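Local coordinates for protein restriction endonuclease THAI (Thermoplasma acidophilum, PDB 3NDH) that cuts double-stranded DNA as a restriction endonuclease of the PD-(D/E)XK clan, intercalating into its specific DNA site without flipping bases, at residues A[66-80]-A[91-103]. Residues are numbered along the deposited sequence; the frame is centred on the assembly and turned at random. Where two conformers were deposited one is given.
Sequences ISSLLIYKFGEKNVE and DVKLFGSPISIKT. With NA (sodium ion), chain E; SO4 (sulfate ion), chain J; nucleotides of chain C.
Asn78 O accepts the backbone N of Phe95 at 2.8 Å, nearly straight, and so ties the chain just after helix 66-74 to the type I' turn of hairpin 92-103. Two further backbone bonds, Glu80 N to Lys93 O and Lys93 N to Glu80 O, set strand 79-80 antiparallel on 92-94 as the outermost strand of the sheet within this chain. In the conformer given, with chi2 bent to 78°, the Glu80 side chain folds back over the turn, where OE1 appears to accept Gly96 N at 3.1 Å, 33° out of the carboxylate plane. The Asn78 amide lies stacked on the Phe95 ring, planes 15° apart, with Asn78 CB 3.7 Å from the ring centroid; Asn78 ND2 is held by Phe74 O at 2.8 Å, which fixes the amide's rotation. Phe74 CD1 comes in at the edge of the Phe95 ring, and Phe74 CD2 meets Leu94 CD1 at 3.5 Å.

Deeper in, the helix lies over the sheet: Leu70 CD1 touches Val92 CG1 and Ile99 CD1, and Ile66 CG2 slides past Ile101 CD1. Beyond this apolar layer, Asp91 OD2 both binds the sodium ion at 2.4 Å and accepts Ile101 N through its anti lone pair. The helix thus packs on the same hairpin whose Asp91 and Ile101 O bind the ion beside a DNA phosphate, consistent with a PD-(D/E)XK active centre.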
loop_
_atom_site.group_PDB
_atom_site.type_symbol
_atom_site.label_atom_id
_atom_site.label_comp_id
_atom_site.label_asym_id
_atom_site.label_seq_id
_atom_site.Cartn_x
_atom_site.Cartn_y
_atom_site.Cartn_z
ATOM N N ILE A 66 4.486 -6.023 13.794
ATOM C CA ILE A 66 3.767 -6.847 14.758
ATOM C C ILE A 66 4.099 -8.320 14.563
ATOM O O ILE A 66 4.335 -9.039 15.536
ATOM C CB ILE A 66 2.238 -6.586 14.690
ATOM C CG1 ILE A 66 1.904 -5.123 15.044
ATOM C CG2 ILE A 66 1.466 -7.553 15.580
ATOM C CD1 ILE A 66 2.346 -4.691 16.448
ATOM N N SER A 67 4.146 -8.792 13.319
ATOM C CA SER A 67 4.571 -10.182 13.103
ATOM C C SER A 67 5.976 -10.448 13.651
ATOM O O SER A 67 6.268 -11.525 14.155
ATOM C CB SER A 67 4.533 -10.535 11.627
ATOM O OG SER A 67 3.198 -10.451 11.120
ATOM N N SER A 68 6.841 -9.450 13.528
ATOM C CA SER A 68 8.203 -9.542 14.027
ATOM C C SER A 68 8.273 -9.601 15.548
ATOM O O SER A 68 9.181 -10.240 16.112
ATOM C CB SER A 68 9.047 -8.398 13.494
ATOM O OG SER A 68 9.143 -8.484 12.079
ATOM N N LEU A 69 7.318 -8.969 16.230
ATOM C CA LEU A 69 7.210 -9.139 17.685
ATOM C C LEU A 69 6.916 -10.586 18.032
ATOM O O LEU A 69 7.468 -11.117 18.968
ATOM C CB LEU A 69 6.122 -8.208 18.245
ATOM C CG LEU A 69 5.929 -8.241 19.752
ATOM C CD1 LEU A 69 7.125 -7.664 20.467
ATOM C CD2 LEU A 69 4.637 -7.490 20.083
ATOM N N LEU A 70 6.031 -11.218 17.272
ATOM C CA LEU A 70 5.732 -12.628 17.494
ATOM C C LEU A 70 6.965 -13.485 17.245
ATOM O O LEU A 70 7.254 -14.378 18.022
ATOM C CB LEU A 70 4.610 -13.111 16.592
ATOM C CG LEU A 70 3.302 -12.332 16.652
ATOM C CD1 LEU A 70 2.266 -12.937 15.720
ATOM C CD2 LEU A 70 2.765 -12.240 18.072
ATOM N N ILE A 71 7.694 -13.209 16.171
ATOM C CA ILE A 71 8.944 -13.960 15.903
ATOM C C ILE A 71 9.949 -13.771 17.038
ATOM O O ILE A 71 10.556 -14.743 17.516
ATOM C CB ILE A 71 9.599 -13.537 14.578
ATOM C CG1 ILE A 71 8.711 -13.911 13.370
ATOM C CG2 ILE A 71 10.977 -14.175 14.443
ATOM C CD1 ILE A 71 9.041 -13.191 12.059
ATOM N N TYR A 72 10.078 -12.533 17.510
ATOM C CA TYR A 72 10.965 -12.224 18.630
ATOM C C TYR A 72 10.669 -13.102 19.847
ATOM O O TYR A 72 11.583 -13.704 20.391
ATOM C CB TYR A 72 10.847 -10.714 18.945
ATOM C CG TYR A 72 11.545 -10.280 20.234
ATOM C CD1 TYR A 72 12.914 -10.403 20.384
ATOM C CD2 TYR A 72 10.823 -9.731 21.277
ATOM C CE1 TYR A 72 13.541 -10.003 21.561
ATOM C CE2 TYR A 72 11.434 -9.332 22.441
ATOM C CZ TYR A 72 12.786 -9.466 22.576
ATOM O OH TYR A 72 13.385 -9.067 23.770
ATOM N N LYS A 73 9.415 -13.197 20.272
ATOM C CA LYS A 73 9.074 -13.983 21.436
ATOM C C LYS A 73 9.088 -15.485 21.167
ATOM O O LYS A 73 9.613 -16.257 21.989
ATOM C CB LYS A 73 7.715 -13.606 22.021
ATOM C CG LYS A 73 7.348 -14.515 23.200
ATOM C CD LYS A 73 6.279 -13.929 24.054
ATOM C CE LYS A 73 5.901 -14.836 25.193
ATOM N NZ LYS A 73 6.974 -15.050 26.197
ATOM N N PHE A 74 8.479 -15.925 20.068
ATOM C CA PHE A 74 8.184 -17.356 19.909
ATOM C C PHE A 74 9.140 -18.122 19.013
ATOM O O PHE A 74 9.132 -19.365 19.035
ATOM C CB PHE A 74 6.753 -17.513 19.399
ATOM C CG PHE A 74 5.738 -17.008 20.361
ATOM C CD1 PHE A 74 5.468 -17.718 21.521
ATOM C CD2 PHE A 74 5.065 -15.830 20.133
ATOM C CE1 PHE A 74 4.521 -17.246 22.421
ATOM C CE2 PHE A 74 4.134 -15.356 21.034
ATOM C CZ PHE A 74 3.855 -16.069 22.167
ATOM N N GLY A 75 9.966 -17.407 18.257
ATOM C CA GLY A 75 10.913 -18.013 17.319
ATOM C C GLY A 75 10.358 -18.126 15.908
ATOM O O GLY A 75 9.172 -18.354 15.714
ATOM N N GLU A 76 11.234 -17.992 14.916
ATOM C CA GLU A 76 10.822 -18.067 13.515
ATOM C C GLU A 76 10.162 -19.401 13.167
ATOM O O GLU A 76 9.225 -19.437 12.370
ATOM C CB GLU A 76 11.993 -17.771 12.564
ATOM C CG GLU A 76 13.177 -18.707 12.660
ATOM C CD GLU A 76 14.332 -18.291 11.770
ATOM O OE1 GLU A 76 14.183 -17.314 11.000
ATOM O OE2 GLU A 76 15.396 -18.949 11.847
ATOM N N LYS A 77 10.618 -20.485 13.786
ATOM C CA LYS A 77 10.036 -21.798 13.529
ATOM C C LYS A 77 8.540 -21.867 13.872
ATOM O O LYS A 77 7.810 -22.687 13.305
ATOM C CB LYS A 77 10.798 -22.881 14.301
ATOM C CG LYS A 77 12.255 -23.057 13.874
ATOM C CD LYS A 77 12.948 -24.139 14.698
ATOM C CE LYS A 77 14.428 -24.235 14.373
ATOM N NZ LYS A 77 14.667 -24.722 12.990
ATOM N N ASN A 78 8.076 -20.998 14.770
ATOM C CA ASN A 78 6.703 -21.060 15.289
ATOM C C ASN A 78 5.770 -19.964 14.779
ATOM O O ASN A 78 4.611 -19.874 15.197
ATOM C CB ASN A 78 6.745 -21.031 16.812
ATOM C CG ASN A 78 7.485 -22.212 17.386
ATOM O OD1 ASN A 78 7.210 -23.356 17.015
ATOM N ND2 ASN A 78 8.447 -21.950 18.266
ATOM N N VAL A 79 6.278 -19.132 13.883
ATOM C CA VAL A 79 5.501 -18.052 13.293
ATOM C C VAL A 79 5.554 -18.239 11.799
ATOM O O VAL A 79 6.634 -18.254 11.215
ATOM C CB VAL A 79 6.057 -16.670 13.671
ATOM C CG1 VAL A 79 5.168 -15.563 13.100
ATOM C CG2 VAL A 79 6.129 -16.530 15.181
ATOM N N GLU A 80 4.395 -18.400 11.178
ATOM C CA GLU A 80 4.323 -18.580 9.740
ATOM C C GLU A 80 3.900 -17.266 9.100
ATOM O O GLU A 80 2.749 -16.839 9.231
ATOM C CB GLU A 80 3.343 -19.697 9.391
ATOM C CG GLU A 80 3.727 -21.063 9.979
ATOM C CD GLU A 80 3.411 -21.237 11.477
ATOM O OE1 GLU A 80 2.370 -20.733 11.953
ATOM O OE2 GLU A 80 4.204 -21.908 12.186
ATOM N N ASP A 91 -3.213 -12.595 8.452
ATOM C CA ASP A 91 -1.935 -11.985 8.149
ATOM C C ASP A 91 -0.730 -12.810 8.538
ATOM O O ASP A 91 0.328 -12.658 7.934
ATOM C CB ASP A 91 -1.876 -10.625 8.836
ATOM C CG ASP A 91 -2.838 -9.651 8.223
ATOM O OD1 ASP A 91 -2.856 -9.478 6.977
ATOM O OD2 ASP A 91 -3.620 -9.029 8.967
ATOM N N VAL A 92 -0.887 -13.680 9.524
ATOM C CA VAL A 92 0.209 -14.424 10.115
ATOM C C VAL A 92 -0.401 -15.577 10.886
ATOM O O VAL A 92 -1.581 -15.532 11.238
ATOM C CB VAL A 92 1.071 -13.473 11.012
ATOM C CG1 VAL A 92 0.313 -13.001 12.249
ATOM C CG2 VAL A 92 2.411 -14.091 11.364
ATOM N N LYS A 93 0.363 -16.642 11.078
ATOM C CA LYS A 93 -0.055 -17.730 11.944
ATOM C C LYS A 93 0.974 -17.916 13.028
ATOM O O LYS A 93 2.172 -17.708 12.813
ATOM C CB LYS A 93 -0.266 -19.032 11.182
ATOM C CG LYS A 93 -1.226 -18.931 10.020
ATOM C CD LYS A 93 -1.300 -20.263 9.309
ATOM C CE LYS A 93 -2.243 -20.176 8.148
ATOM N NZ LYS A 93 -2.351 -21.490 7.420
ATOM N N LEU A 94 0.485 -18.312 14.198
ATOM C CA LEU A 94 1.299 -18.503 15.383
ATOM C C LEU A 94 1.018 -19.919 15.881
ATOM O O LEU A 94 -0.118 -20.234 16.249
ATOM C CB LEU A 94 0.935 -17.466 16.451
ATOM C CG LEU A 94 1.651 -17.549 17.805
ATOM C CD1 LEU A 94 3.176 -17.447 17.656
ATOM C CD2 LEU A 94 1.121 -16.415 18.678
ATOM N N PHE A 95 2.043 -20.768 15.849
ATOM C CA PHE A 95 1.876 -22.205 16.099
ATOM C C PHE A 95 0.706 -22.746 15.281
ATOM O O PHE A 95 -0.070 -23.573 15.770
ATOM C CB PHE A 95 1.700 -22.522 17.589
ATOM C CG PHE A 95 2.902 -22.177 18.429
ATOM C CD1 PHE A 95 3.864 -23.137 18.724
ATOM C CD2 PHE A 95 3.066 -20.895 18.936
ATOM C CE1 PHE A 95 4.966 -22.819 19.510
ATOM C CE2 PHE A 95 4.162 -20.572 19.734
ATOM C CZ PHE A 95 5.109 -21.538 20.020
ATOM N N GLY A 96 0.596 -22.283 14.040
ATOM C CA GLY A 96 -0.435 -22.732 13.104
ATOM C C GLY A 96 -1.783 -22.042 13.223
ATOM O O GLY A 96 -2.669 -22.271 12.401
ATOM N N SER A 97 -1.950 -21.193 14.233
ATOM C CA SER A 97 -3.234 -20.550 14.499
ATOM C C SER A 97 -3.285 -19.169 13.819
ATOM O O SER A 97 -2.413 -18.351 14.059
ATOM C CB SER A 97 -3.435 -20.399 15.994
ATOM O OG SER A 97 -4.742 -19.937 16.257
ATOM N N PRO A 98 -4.328 -18.898 13.013
ATOM C CA PRO A 98 -4.369 -17.661 12.237
ATOM C C PRO A 98 -4.640 -16.412 13.083
ATOM O O PRO A 98 -5.434 -16.444 14.028
ATOM C CB PRO A 98 -5.502 -17.909 11.228
ATOM C CG PRO A 98 -6.337 -18.963 11.821
ATOM C CD PRO A 98 -5.511 -19.749 12.781
ATOM N N ILE A 99 -3.997 -15.311 12.701
ATOM C CA ILE A 99 -4.167 -14.025 13.369
ATOM C C ILE A 99 -4.401 -12.938 12.309
ATOM O O ILE A 99 -3.701 -12.878 11.315
ATOM C CB ILE A 99 -2.931 -13.650 14.224
ATOM C CG1 ILE A 99 -2.660 -14.674 15.335
ATOM C CG2 ILE A 99 -3.094 -12.240 14.829
ATOM C CD1 ILE A 99 -1.342 -14.498 16.035
ATOM N N SER A 100 -5.400 -12.101 12.556
ATOM C CA SER A 100 -5.653 -10.880 11.821
ATOM C C SER A 100 -5.010 -9.740 12.592
ATOM O O SER A 100 -5.171 -9.654 13.795
ATOM C CB SER A 100 -7.156 -10.658 11.780
ATOM O OG SER A 100 -7.474 -9.373 11.293
ATOM N N ILE A 101 -4.257 -8.891 11.908
ATOM C CA ILE A 101 -3.682 -7.692 12.487
ATOM C C ILE A 101 -4.333 -6.465 11.857
ATOM O O ILE A 101 -4.506 -6.400 10.621
ATOM C CB ILE A 101 -2.155 -7.659 12.223
ATOM C CG1 ILE A 101 -1.473 -8.802 12.957
ATOM C CG2 ILE A 101 -1.552 -6.331 12.642
ATOM C CD1 ILE A 101 -0.078 -9.145 12.434
ATOM N N LYS A 102 -4.744 -5.514 12.692
ATOM C CA LYS A 102 -5.315 -4.268 12.190
ATOM C C LYS A 102 -4.763 -3.089 12.950
ATOM O O LYS A 102 -4.511 -3.167 14.151
ATOM C CB LYS A 102 -6.842 -4.275 12.237
ATOM C CG LYS A 102 -7.413 -5.331 11.280
ATOM C CD LYS A 102 -8.878 -5.274 11.092
ATOM C CE LYS A 102 -9.310 -6.284 10.033
ATOM N NZ LYS A 102 -8.977 -5.948 8.603
ATOM N N THR A 103 -4.526 -2.000 12.225
ATOM C CA THR A 103 -4.011 -0.792 12.818
ATOM C C THR A 103 -4.913 0.376 12.430
ATOM O O THR A 103 -5.493 0.421 11.332
ATOM C CB THR A 103 -2.540 -0.546 12.391
ATOM O OG1 THR A 103 -2.474 -0.166 11.005
ATOM C CG2 THR A 103 -1.670 -1.789 12.684
HETATM NA NA NA E . -4.712 -6.965 8.495
HETATM S S SO4 J . 14.865 -17.975 16.447
HETATM O O1 SO4 J . 15.896 -17.291 17.217
HETATM O O2 SO4 J . 15.497 -18.671 15.325
HETATM O O3 SO4 J . 14.211 -18.920 17.348
HETATM O O4 SO4 J . 13.907 -17.009 15.917
ATOM P P DG C 8 -4.378 -1.890 8.320
ATOM O OP1 DG C 8 -3.730 -2.228 9.611
ATOM O OP2 DG C 8 -5.738 -2.409 8.018
ATOM O "O5'" DG C 8 -4.412 -0.299 8.191
ATOM C "C5'" DG C 8 -5.443 0.377 7.460
ATOM C "C4'" DG C 8 -5.151 1.861 7.412
ATOM O "O4'" DG C 8 -5.909 2.501 6.357
ATOM C "C3'" DG C 8 -5.452 2.656 8.684
ATOM O "O3'" DG C 8 -4.437 3.669 8.798
ATOM C "C2'" DG C 8 -6.820 3.247 8.375
ATOM C "C1'" DG C 8 -6.656 3.583 6.904
ATOM N N9 DG C 8 -7.887 3.706 6.137
ATOM C C8 DG C 8 -9.037 2.960 6.265
ATOM N N7 DG C 8 -9.961 3.295 5.408
ATOM C C5 DG C 8 -9.391 4.329 4.674
ATOM C C6 DG C 8 -9.914 5.097 3.595
ATOM O O6 DG C 8 -11.032 5.030 3.067
ATOM N N1 DG C 8 -8.985 6.028 3.136
ATOM C C2 DG C 8 -7.722 6.202 3.651
ATOM N N2 DG C 8 -6.965 7.144 3.068
ATOM N N3 DG C 8 -7.235 5.508 4.662
ATOM C C4 DG C 8 -8.115 4.592 5.116
ATOM P P DC C 7 -5.354 -6.685 5.076
ATOM O OP1 DC C 7 -4.736 -7.372 6.215
ATOM O OP2 DC C 7 -6.836 -6.539 5.015
ATOM O "O5'" DC C 7 -4.704 -5.240 4.951
ATOM C "C5'" DC C 7 -3.351 -5.013 5.317
ATOM C "C4'" DC C 7 -2.996 -3.570 5.057
ATOM O "O4'" DC C 7 -3.222 -3.284 3.664
ATOM C "C3'" DC C 7 -3.865 -2.548 5.785
ATOM O "O3'" DC C 7 -3.377 -2.369 7.138
ATOM C "C2'" DC C 7 -3.672 -1.310 4.917
ATOM C "C1'" DC C 7 -3.344 -1.874 3.517
ATOM N N1 DC C 7 -4.354 -1.604 2.475
ATOM C C2 DC C 7 -4.134 -0.543 1.592
ATOM O O2 DC C 7 -3.048 0.056 1.634
ATOM N N3 DC C 7 -5.096 -0.202 0.705
ATOM C C4 DC C 7 -6.237 -0.894 0.662
ATOM N N4 DC C 7 -7.184 -0.481 -0.186
ATOM C C5 DC C 7 -6.462 -2.028 1.499
ATOM C C6 DC C 7 -5.500 -2.350 2.383
HETATM O O HOH W 1 -6.652 -8.360 8.802
HETATM O O HOH W 2 -6.312 -5.109 7.827
HETATM O O HOH W 3 -2.431 -6.155 8.358
#